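GH26A (Muricauda sp. MAR_2010_75, PDB 6Q75) probably hydrolyses beta-mannosidic or related glycosidic bonds in polysaccharides, as a family 26 glycoside hydrolase of the beta/alpha-barrel type. Local coordinates at residues P272-V278 and W293-W299; V74-Y80 and I104-H110. All blocks are in the same frame, centred on the assembly; numbering follows the deposited sequence.

Interaction 1: residues P272-V278 and W293-W299; sequences PIALGEV and WSWFMVW
Pro272 begins the contact with CB 3.9 Å from Ser294 OG, and the carbonyl of Ile273 then accepts from both donors of that serine, the backbone N and the hydroxyl, with Ser294 OG 2.7 Å from Ile273 O. Serine suits the spot because its short side chain bends back to the same acceptor as its own amide. A chi1 of 64° swings CG1 of Ile273 in over its own backbone and lays CD1 over the rim of one face of the Trp293 indole. The short methyl of Ala274 lets the Trp295 indole lie flat against the strand, CB 3.4 Å from the centroid of its six-membered ring. Leu275 takes the second face of Trp293, CD2 3.5 Å from the six-ring centroid. With an alanine in place of Trp293, Ile273 and Leu275 would probably lose the surface each rests on, and a gap would be likely to open toward helix 258-268. These parallel neighbours, joined through helix 284-289, are the seventh and eighth strands of the barrel. Past Gly276, whose O shares a water with Trp295 NE1, Glu277 runs its extended chain alongside Trp299, the carboxylate and indole planes 26° apart; Tyr252 OH is hydrogen-bonded to Glu277 OE1, and a bound Tris, probably from the crystallisation liquor, to OE2. Val278 N donates to Met297 O. Trp299 N donates to Val278 O. Val278 CG2 meets Val298 CG2 at 3.7 Å.

Interaction 2: residues V74-Y80 and I104-H110; sequences VWGTDFY and IVTLMWH
The imidazole of His110 meets Asp78 at its edge: OD2 lies in the ring plane, and the bond from His110 ND1 to Asp78 OD2 is short, 2.7 Å, and nearly straight at 173°. The carboxylate itself is turned 46° from the ring, and receives ND1 on the syn side of OD2. Tyr80 has His110 CB over one face, 4.0 Å from the ring centroid, a CH-pi contact. Phe79 brings its edge to Met108 O, while Trp75 has Val105 CG1 at its edge, 3.9 Å from CE3. The other carboxylate oxygen, Asp78 OD1, accepts two amides, His110 N on the syn side and Tyr80 N from above the plane; the latter bond makes an Asx turn. Aspartate suits this place because two oxygens on a short stem can hold the imidazole and both loop amides together, which probably fixes the rotation of the histidine ring. The strands that lead into these loops are the second and third of the beta/alpha barrel, parallel and connected through helix 88-100. Trp75 N donates to Ile104 O and Trp75 O accepts from Thr106 N, and farther on Met108 N reaches Thr77 O at 3.2 Å. Thr106 points its CG2 at Gly76 CA from 3.5 Å, and the absence of a side chain on Gly76 lets the methyl come this close. The hydroxyl of Thr106 bonds instead to Leu171 O and Arg173. On the face occupied by Trp75, Thr77 CG2 packs alongside Leu107 CD2 at 3.7 Å.

Overall arrangement
Interaction 2 comes first along the chain and is complete before interaction 1 begins; their centres lie about 12 Å apart. Both belong to one parallel barrel sheet, in which strand 46-51 pairs with 74-78 on one side and with 293-299 on the other, and so joins the two contacts. Inside the barrel they touch: Met297 SD lies 3.7 Å from Thr106 CG2, and Glu277 OE2 lies 3.5 Å from Met108 CE. At the strand ends, Trp299 packs near His110, and the side chains of Glu277 and His110 each lie about 3 Å from a bound Tris, probably from the crystallisation liquor, which suggests a pocket consistent with the active-site end of a family 26 barrel.

Interaction 1: residues P272-V278 and W293-W299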
ATOM      1  N   PRO A 272       8.026  11.359   1.209  1.00 22.41           N
ATOM      2  CA  PRO A 272       6.581  11.627   1.192  1.00 21.92           C
ATOM      3  C   PRO A 272       5.842  10.707   2.150  1.00 21.32           C
ATOM      4  O   PRO A 272       6.284   9.592   2.442  1.00 20.45           O
ATOM      5  CB  PRO A 272       6.165  11.355  -0.259  1.00 21.45           C
ATOM      6  CG  PRO A 272       7.497  11.364  -1.066  1.00 22.52           C
ATOM      7  CD  PRO A 272       8.534  10.899  -0.096  1.00 23.21           C
ATOM      8  N   ILE A 273       4.708  11.199   2.648  1.00 20.04           N
ATOM      9  CA  ILE A 273       3.805  10.366   3.430  1.00 19.18           C
ATOM     10  C   ILE A 273       2.457  10.308   2.723  1.00 20.17           C
ATOM     11  O   ILE A 273       2.125  11.162   1.890  1.00 21.31           O
ATOM     12  CB  ILE A 273       3.637  10.865   4.883  1.00 19.22           C
ATOM     13  CG1 ILE A 273       2.993  12.246   4.907  1.00 24.63           C
ATOM     14  CG2 ILE A 273       4.948  10.851   5.638  1.00 21.34           C
ATOM     15  CD1 ILE A 273       2.699  12.715   6.311  1.00 23.87           C
ATOM     16  N   ALA A 274       1.658   9.301   3.090  1.00 17.85           N
ATOM     17  CA  ALA A 274       0.366   9.119   2.440  1.00 18.87           C
ATOM     18  C   ALA A 274      -0.584   8.403   3.383  1.00 18.11           C
ATOM     19  O   ALA A 274      -0.153   7.723   4.318  1.00 17.79           O
ATOM     20  CB  ALA A 274       0.494   8.308   1.145  1.00 18.48           C
ATOM     21  N   LEU A 275      -1.880   8.541   3.106  1.00 16.68           N
ATOM     22  CA  LEU A 275      -2.914   7.777   3.809  1.00 16.69           C
ATOM     23  C   LEU A 275      -3.168   6.510   3.011  1.00 16.73           C
ATOM     24  O   LEU A 275      -3.944   6.505   2.051  1.00 16.64           O
ATOM     25  CB  LEU A 275      -4.193   8.605   3.977  1.00 16.51           C
ATOM     26  CG  LEU A 275      -4.062   9.817   4.893  1.00 19.78           C
ATOM     27  CD1 LEU A 275      -5.193  10.855   4.618  1.00 16.58           C
ATOM     28  CD2 LEU A 275      -3.995   9.388   6.327  1.00 20.96           C
ATOM     29  N   GLY A 276      -2.514   5.417   3.416  1.00 16.66           N
ATOM     30  CA  GLY A 276      -2.536   4.213   2.611  1.00 18.40           C
ATOM     31  C   GLY A 276      -3.897   3.561   2.510  1.00 18.82           C
ATOM     32  O   GLY A 276      -4.222   2.972   1.470  1.00 17.04           O
ATOM     33  N   GLU A 277      -4.705   3.638   3.589  1.00 16.37           N
ATOM     34  CA  GLU A 277      -6.101   3.235   3.582  1.00 15.08           C
ATOM     35  C   GLU A 277      -6.850   4.198   4.475  1.00 16.30           C
ATOM     36  O   GLU A 277      -6.335   4.592   5.518  1.00 17.81           O
ATOM     37  CB  GLU A 277      -6.368   1.839   4.157  1.00 16.78           C
ATOM     38  CG  GLU A 277      -5.652   0.698   3.447  1.00 17.20           C
ATOM     39  CD  GLU A 277      -5.913  -0.645   4.095  1.00 22.11           C
ATOM     40  OE1 GLU A 277      -6.882  -0.746   4.880  1.00 20.17           O
ATOM     41  OE2 GLU A 277      -5.155  -1.602   3.774  1.00 18.83           O
ATOM     42  N   VAL A 278      -8.051   4.556   4.062  1.00 15.07           N
ATOM     43  CA  VAL A 278      -8.956   5.316   4.921  1.00 15.17           C
ATOM     44  C   VAL A 278     -10.357   4.756   4.780  1.00 16.75           C
ATOM     45  O   VAL A 278     -10.706   4.104   3.791  1.00 16.97           O
ATOM     46  CB  VAL A 278      -8.995   6.837   4.629  1.00 19.19           C
ATOM     47  CG1 VAL A 278      -7.582   7.428   4.632  1.00 19.14           C
ATOM     48  CG2 VAL A 278      -9.740   7.132   3.330  1.00 20.04           C
ATOM     49  N   TRP A 293      -0.071  14.842   3.566  1.00 21.77           N
ATOM     50  CA  TRP A 293      -0.604  13.602   3.005  1.00 19.93           C
ATOM     51  C   TRP A 293      -0.635  13.707   1.483  1.00 19.92           C
ATOM     52  O   TRP A 293      -1.222  14.636   0.929  1.00 19.56           O
ATOM     53  CB  TRP A 293      -2.006  13.306   3.546  1.00 18.27           C
ATOM     54  CG  TRP A 293      -2.110  13.096   5.023  1.00 18.32           C
ATOM     55  CD1 TRP A 293      -2.883  13.829   5.899  1.00 18.31           C
ATOM     56  CD2 TRP A 293      -1.507  12.049   5.808  1.00 17.73           C
ATOM     57  NE1 TRP A 293      -2.776  13.309   7.172  1.00 18.13           N
ATOM     58  CE2 TRP A 293      -1.933  12.227   7.142  1.00 19.61           C
ATOM     59  CE3 TRP A 293      -0.624  10.992   5.515  1.00 17.53           C
ATOM     60  CZ2 TRP A 293      -1.522  11.394   8.182  1.00 17.64           C
ATOM     61  CZ3 TRP A 293      -0.225  10.162   6.552  1.00 20.18           C
ATOM     62  CH2 TRP A 293      -0.671  10.366   7.868  1.00 22.82           C
ATOM     63  N   SER A 294      -0.003  12.740   0.804  1.00 18.91           N
ATOM     64  CA  SER A 294       0.140  12.811  -0.644  1.00 23.15           C
ATOM     65  C   SER A 294      -0.991  12.146  -1.391  1.00 18.85           C
ATOM     66  O   SER A 294      -1.248  12.520  -2.536  1.00 19.46           O
ATOM     67  CB  SER A 294       1.450  12.149  -1.091  1.00 21.80           C
ATOM     68  OG  SER A 294       2.525  12.667  -0.345  1.00 24.91           O
ATOM     69  N   TRP A 295      -1.625  11.138  -0.801  1.00 18.08           N
ATOM     70  CA  TRP A 295      -2.827  10.546  -1.368  1.00 19.47           C
ATOM     71  C   TRP A 295      -3.619   9.942  -0.225  1.00 18.42           C
ATOM     72  O   TRP A 295      -3.130   9.813   0.900  1.00 19.57           O
ATOM     73  CB  TRP A 295      -2.531   9.503  -2.484  1.00 17.76           C
ATOM     74  CG  TRP A 295      -2.016   8.163  -2.033  1.00 17.34           C
ATOM     75  CD1 TRP A 295      -2.755   7.094  -1.544  1.00 18.64           C
ATOM     76  CD2 TRP A 295      -0.648   7.720  -2.077  1.00 17.82           C
ATOM     77  NE1 TRP A 295      -1.902   6.025  -1.273  1.00 17.36           N
ATOM     78  CE2 TRP A 295      -0.614   6.394  -1.582  1.00 17.64           C
ATOM     79  CE3 TRP A 295       0.552   8.324  -2.474  1.00 18.29           C
ATOM     80  CZ2 TRP A 295       0.585   5.652  -1.482  1.00 17.50           C
ATOM     81  CZ3 TRP A 295       1.754   7.588  -2.351  1.00 18.54           C
ATOM     82  CH2 TRP A 295       1.746   6.263  -1.871  1.00 18.83           C
ATOM     83  N   PHE A 296      -4.880   9.635  -0.510  1.00 16.87           N
ATOM     84  CA  PHE A 296      -5.683   8.788   0.353  1.00 16.34           C
ATOM     85  C   PHE A 296      -6.245   7.680  -0.515  1.00 21.10           C
ATOM     86  O   PHE A 296      -6.407   7.869  -1.720  1.00 18.93           O
ATOM     87  CB  PHE A 296      -6.815   9.586   1.044  1.00 16.42           C
ATOM     88  CG  PHE A 296      -7.825  10.170   0.099  1.00 19.50           C
ATOM     89  CD1 PHE A 296      -8.827   9.381  -0.477  1.00 20.09           C
ATOM     90  CD2 PHE A 296      -7.841  11.536  -0.152  1.00 20.46           C
ATOM     91  CE1 PHE A 296      -9.798   9.946  -1.322  1.00 18.96           C
ATOM     92  CE2 PHE A 296      -8.795  12.100  -1.002  1.00 20.88           C
ATOM     93  CZ  PHE A 296      -9.782  11.308  -1.580  1.00 19.06           C
ATOM     94  N   MET A 297      -6.549   6.521   0.095  1.00 20.08           N
ATOM     95  CA  MET A 297      -7.160   5.421  -0.647  1.00 15.82           C
ATOM     96  C   MET A 297      -8.310   4.859   0.177  1.00 19.12           C
ATOM     97  O   MET A 297      -8.077   4.209   1.198  1.00 18.12           O
ATOM     98  CB  MET A 297      -6.132   4.313  -0.956  1.00 15.83           C
ATOM     99  CG  MET A 297      -6.728   3.307  -1.921  1.00 17.93           C
ATOM    100  SD  MET A 297      -5.736   1.827  -2.209  1.00 20.67           S
ATOM    101  CE  MET A 297      -5.724   1.095  -0.567  1.00 19.41           C
ATOM    102  N   VAL A 298      -9.549   5.121  -0.252  1.00 17.99           N
ATOM    103  CA  VAL A 298     -10.708   4.600   0.463  1.00 16.90           C
ATOM    104  C   VAL A 298     -10.826   3.096   0.260  1.00 18.41           C
ATOM    105  O   VAL A 298     -10.568   2.569  -0.835  1.00 19.14           O
ATOM    106  CB  VAL A 298     -11.981   5.330   0.012  1.00 16.92           C
ATOM    107  CG1 VAL A 298     -13.197   4.750   0.707  1.00 19.28           C
ATOM    108  CG2 VAL A 298     -11.850   6.780   0.336  1.00 17.33           C
ATOM    109  N   TRP A 299     -11.188   2.391   1.326  1.00 15.66           N
ATOM    110  CA  TRP A 299     -11.235   0.930   1.301  1.00 16.25           C
ATOM    111  C   TRP A 299     -12.562   0.463   0.719  1.00 18.44           C
ATOM    112  O   TRP A 299     -13.576   0.468   1.406  1.00 19.26           O
ATOM    113  CB  TRP A 299     -11.052   0.368   2.703  1.00 16.27           C
ATOM    114  CG  TRP A 299     -10.898  -1.137   2.658  1.00 16.66           C
ATOM    115  CD1 TRP A 299     -11.856  -2.070   2.913  1.00 20.05           C
ATOM    116  CD2 TRP A 299      -9.726  -1.860   2.252  1.00 16.89           C
ATOM    117  NE1 TRP A 299     -11.336  -3.339   2.748  1.00 20.24           N
ATOM    118  CE2 TRP A 299     -10.032  -3.233   2.333  1.00 19.28           C
ATOM    119  CE3 TRP A 299      -8.434  -1.477   1.865  1.00 19.52           C
ATOM    120  CZ2 TRP A 299      -9.094  -4.235   2.015  1.00 19.33           C
ATOM    121  CZ3 TRP A 299      -7.513  -2.464   1.556  1.00 19.42           C
ATOM    122  CH2 TRP A 299      -7.849  -3.828   1.631  1.00 21.47           C
TER
HETATM  123  O   HOH W   1       4.459  14.051   1.971  1.00 20.60           O
HETATM  124  O   HOH W   2      -2.796   3.212  -0.855  1.00 17.39           O

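Interaction 2: residues V74-Y80 and I104-H110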
ATOM      1  N   VAL A  74      -5.835   7.640  -8.059  1.00 18.38           N
ATOM      2  CA  VAL A  74      -5.111   6.438  -7.656  1.00 17.13           C
ATOM      3  C   VAL A  74      -6.072   5.259  -7.650  1.00 18.50           C
ATOM      4  O   VAL A  74      -7.154   5.322  -7.047  1.00 17.27           O
ATOM      5  CB  VAL A  74      -4.429   6.614  -6.287  1.00 17.57           C
ATOM      6  CG1 VAL A  74      -3.873   5.294  -5.775  1.00 22.90           C
ATOM      7  CG2 VAL A  74      -3.321   7.677  -6.381  1.00 19.00           C
ATOM      8  N   TRP A  75      -5.653   4.179  -8.315  1.00 19.66           N
ATOM      9  CA  TRP A  75      -6.394   2.936  -8.449  1.00 20.91           C
ATOM     10  C   TRP A  75      -5.642   1.874  -7.659  1.00 18.08           C
ATOM     11  O   TRP A  75      -4.438   1.698  -7.875  1.00 17.44           O
ATOM     12  CB  TRP A  75      -6.472   2.536  -9.930  1.00 20.65           C
ATOM     13  CG  TRP A  75      -7.069   1.166 -10.229  1.00 21.55           C
ATOM     14  CD1 TRP A  75      -8.388   0.893 -10.459  1.00 22.01           C
ATOM     15  CD2 TRP A  75      -6.376  -0.091 -10.335  1.00 20.80           C
ATOM     16  NE1 TRP A  75      -8.565  -0.446 -10.704  1.00 22.96           N
ATOM     17  CE2 TRP A  75      -7.347  -1.077 -10.630  1.00 22.26           C
ATOM     18  CE3 TRP A  75      -5.032  -0.477 -10.221  1.00 21.15           C
ATOM     19  CZ2 TRP A  75      -7.025  -2.421 -10.812  1.00 21.18           C
ATOM     20  CZ3 TRP A  75      -4.711  -1.837 -10.396  1.00 20.26           C
ATOM     21  CH2 TRP A  75      -5.706  -2.783 -10.692  1.00 19.31           C
ATOM     22  N   GLY A  76      -6.328   1.177  -6.766  1.00 17.27           N
ATOM     23  CA  GLY A  76      -5.685   0.156  -5.945  1.00 17.67           C
ATOM     24  C   GLY A  76      -6.405  -1.179  -5.931  1.00 18.27           C
ATOM     25  O   GLY A  76      -7.631  -1.235  -5.961  1.00 19.18           O
ATOM     26  N   THR A  77      -5.622  -2.255  -5.933  1.00 18.64           N
ATOM     27  CA  THR A  77      -6.187  -3.554  -5.564  1.00 20.72           C
ATOM     28  C   THR A  77      -5.080  -4.351  -4.873  1.00 17.01           C
ATOM     29  O   THR A  77      -4.106  -3.768  -4.380  1.00 16.08           O
ATOM     30  CB  THR A  77      -6.863  -4.262  -6.764  1.00 22.00           C
ATOM     31  OG1 THR A  77      -7.625  -5.400  -6.282  1.00 20.74           O
ATOM     32  CG2 THR A  77      -5.855  -4.705  -7.831  1.00 23.49           C
ATOM     33  N   ASP A  78      -5.270  -5.676  -4.777  1.00 17.36           N
ATOM     34  CA  ASP A  78      -4.604  -6.515  -3.779  1.00 20.38           C
ATOM     35  C   ASP A  78      -4.347  -7.881  -4.399  1.00 20.69           C
ATOM     36  O   ASP A  78      -5.231  -8.437  -5.062  1.00 20.03           O
ATOM     37  CB  ASP A  78      -5.529  -6.592  -2.544  1.00 17.36           C
ATOM     38  CG  ASP A  78      -5.038  -7.481  -1.399  1.00 18.54           C
ATOM     39  OD1 ASP A  78      -3.926  -8.059  -1.388  1.00 17.91           O
ATOM     40  OD2 ASP A  78      -5.816  -7.530  -0.409  1.00 20.29           O
ATOM     41  N   PHE A  79      -3.141  -8.410  -4.205  1.00 19.82           N
ATOM     42  CA  PHE A  79      -2.793  -9.712  -4.756  1.00 21.42           C
ATOM     43  C   PHE A  79      -3.351 -10.882  -3.943  1.00 22.25           C
ATOM     44  O   PHE A  79      -3.122 -12.043  -4.306  1.00 22.53           O
ATOM     45  CB  PHE A  79      -1.273  -9.836  -4.864  1.00 20.22           C
ATOM     46  CG  PHE A  79      -0.702  -9.254  -6.132  1.00 20.64           C
ATOM     47  CD1 PHE A  79      -0.750  -9.967  -7.331  1.00 22.43           C
ATOM     48  CD2 PHE A  79      -0.084  -8.014  -6.125  1.00 21.76           C
ATOM     49  CE1 PHE A  79      -0.229  -9.444  -8.503  1.00 24.06           C
ATOM     50  CE2 PHE A  79       0.471  -7.478  -7.301  1.00 23.22           C
ATOM     51  CZ  PHE A  79       0.398  -8.203  -8.493  1.00 25.18           C
ATOM     52  N   TYR A  80      -4.087 -10.599  -2.870  1.00 19.10           N
ATOM     53  CA  TYR A  80      -4.631 -11.626  -1.987  1.00 19.70           C
ATOM     54  C   TYR A  80      -5.218 -12.813  -2.749  1.00 23.09           C
ATOM     55  O   TYR A  80      -6.222 -12.686  -3.458  1.00 24.21           O
ATOM     56  CB  TYR A  80      -5.704 -11.001  -1.092  1.00 19.17           C
ATOM     57  CG  TYR A  80      -6.241 -11.891   0.006  1.00 19.99           C
ATOM     58  CD1 TYR A  80      -5.570 -13.051   0.411  1.00 21.96           C
ATOM     59  CD2 TYR A  80      -7.409 -11.548   0.675  1.00 21.90           C
ATOM     60  CE1 TYR A  80      -6.093 -13.855   1.443  1.00 22.73           C
ATOM     61  CE2 TYR A  80      -7.924 -12.339   1.685  1.00 22.57           C
ATOM     62  CZ  TYR A  80      -7.266 -13.480   2.074  1.00 23.79           C
ATOM     63  OH  TYR A  80      -7.808 -14.256   3.096  1.00 26.53           O
ATOM     64  N   ILE A 104      -2.942   6.342 -11.504  1.00 21.40           N
ATOM     65  CA  ILE A 104      -1.732   5.934 -10.790  1.00 22.51           C
ATOM     66  C   ILE A 104      -2.054   4.638 -10.060  1.00 22.18           C
ATOM     67  O   ILE A 104      -3.105   4.534  -9.424  1.00 21.90           O
ATOM     68  CB  ILE A 104      -1.262   7.041  -9.828  1.00 21.33           C
ATOM     69  CG1 ILE A 104      -0.809   8.284 -10.622  1.00 22.67           C
ATOM     70  CG2 ILE A 104      -0.135   6.562  -8.933  1.00 18.90           C
ATOM     71  CD1 ILE A 104      -0.700   9.546  -9.766  1.00 23.79           C
ATOM     72  N   VAL A 105      -1.185   3.621 -10.186  1.00 18.90           N
ATOM     73  CA  VAL A 105      -1.513   2.264  -9.737  1.00 18.59           C
ATOM     74  C   VAL A 105      -0.854   1.982  -8.396  1.00 20.98           C
ATOM     75  O   VAL A 105       0.358   2.171  -8.239  1.00 21.25           O
ATOM     76  CB  VAL A 105      -1.057   1.214 -10.768  1.00 19.23           C
ATOM     77  CG1 VAL A 105      -1.118  -0.222 -10.154  1.00 22.49           C
ATOM     78  CG2 VAL A 105      -1.860   1.323 -12.026  1.00 21.82           C
ATOM     79  N   THR A 106      -1.635   1.472  -7.431  1.00 18.99           N
ATOM     80  CA  THR A 106      -1.062   0.960  -6.191  1.00 19.92           C
ATOM     81  C   THR A 106      -1.519  -0.481  -5.964  1.00 18.77           C
ATOM     82  O   THR A 106      -2.655  -0.842  -6.277  1.00 18.07           O
ATOM     83  CB  THR A 106      -1.412   1.854  -4.959  1.00 20.65           C
ATOM     84  OG1 THR A 106      -0.738   1.336  -3.804  1.00 18.18           O
ATOM     85  CG2 THR A 106      -2.930   1.946  -4.687  1.00 21.19           C
ATOM     86  N   LEU A 107      -0.601  -1.321  -5.478  1.00 16.76           N
ATOM     87  CA  LEU A 107      -0.895  -2.733  -5.236  1.00 16.88           C
ATOM     88  C   LEU A 107      -0.383  -3.135  -3.859  1.00 16.46           C
ATOM     89  O   LEU A 107       0.686  -2.687  -3.425  1.00 16.31           O
ATOM     90  CB  LEU A 107      -0.252  -3.630  -6.321  1.00 18.28           C
ATOM     91  CG  LEU A 107      -0.822  -3.348  -7.721  1.00 20.31           C
ATOM     92  CD1 LEU A 107      -0.003  -4.101  -8.789  1.00 18.87           C
ATOM     93  CD2 LEU A 107      -2.308  -3.732  -7.798  1.00 18.26           C
ATOM     94  N   MET A 108      -1.178  -3.948  -3.162  1.00 16.45           N
ATOM     95  CA  MET A 108      -0.826  -4.532  -1.876  1.00 17.24           C
ATOM     96  C   MET A 108      -0.902  -6.057  -1.986  1.00 17.90           C
ATOM     97  O   MET A 108      -1.154  -6.614  -3.065  1.00 17.67           O
ATOM     98  CB  MET A 108      -1.751  -4.013  -0.767  1.00 16.93           C
ATOM     99  CG  MET A 108      -3.206  -4.423  -0.985  1.00 18.39           C
ATOM    100  SD  MET A 108      -4.349  -3.593   0.140  1.00 18.46           S
ATOM    101  CE  MET A 108      -3.679  -4.090   1.734  1.00 20.06           C
ATOM    102  N   TRP A 109      -0.726  -6.733  -0.851  1.00 16.57           N
ATOM    103  CA  TRP A 109      -0.558  -8.183  -0.890  1.00 17.14           C
ATOM    104  C   TRP A 109      -0.874  -8.817   0.455  1.00 18.82           C
ATOM    105  O   TRP A 109       0.042  -9.157   1.214  1.00 20.00           O
ATOM    106  CB  TRP A 109       0.865  -8.529  -1.329  1.00 19.43           C
ATOM    107  CG  TRP A 109       1.144 -10.016  -1.532  1.00 20.42           C
ATOM    108  CD1 TRP A 109       0.249 -10.988  -1.902  1.00 18.71           C
ATOM    109  CD2 TRP A 109       2.396 -10.685  -1.315  1.00 20.21           C
ATOM    110  NE1 TRP A 109       0.894 -12.224  -1.980  1.00 21.30           N
ATOM    111  CE2 TRP A 109       2.199 -12.058  -1.599  1.00 20.94           C
ATOM    112  CE3 TRP A 109       3.668 -10.247  -0.926  1.00 20.76           C
ATOM    113  CZ2 TRP A 109       3.246 -13.014  -1.513  1.00 19.95           C
ATOM    114  CZ3 TRP A 109       4.696 -11.196  -0.822  1.00 21.43           C
ATOM    115  CH2 TRP A 109       4.468 -12.560  -1.108  1.00 23.70           C
ATOM    116  N   HIS A 110      -2.153  -8.962   0.789  1.00 18.93           N
ATOM    117  CA  HIS A 110      -2.481  -9.909   1.849  1.00 17.39           C
ATOM    118  C   HIS A 110      -2.010 -11.297   1.414  1.00 18.16           C
ATOM    119  O   HIS A 110      -2.184 -11.705   0.259  1.00 20.35           O
ATOM    120  CB  HIS A 110      -3.970  -9.955   2.134  1.00 18.77           C
ATOM    121  CG  HIS A 110      -4.495  -8.745   2.840  1.00 18.58           C
ATOM    122  ND1 HIS A 110      -5.221  -7.768   2.194  1.00 19.31           N
ATOM    123  CD2 HIS A 110      -4.425  -8.370   4.142  1.00 19.31           C
ATOM    124  CE1 HIS A 110      -5.585  -6.843   3.070  1.00 20.33           C
ATOM    125  NE2 HIS A 110      -5.123  -7.189   4.262  1.00 18.63           N
TER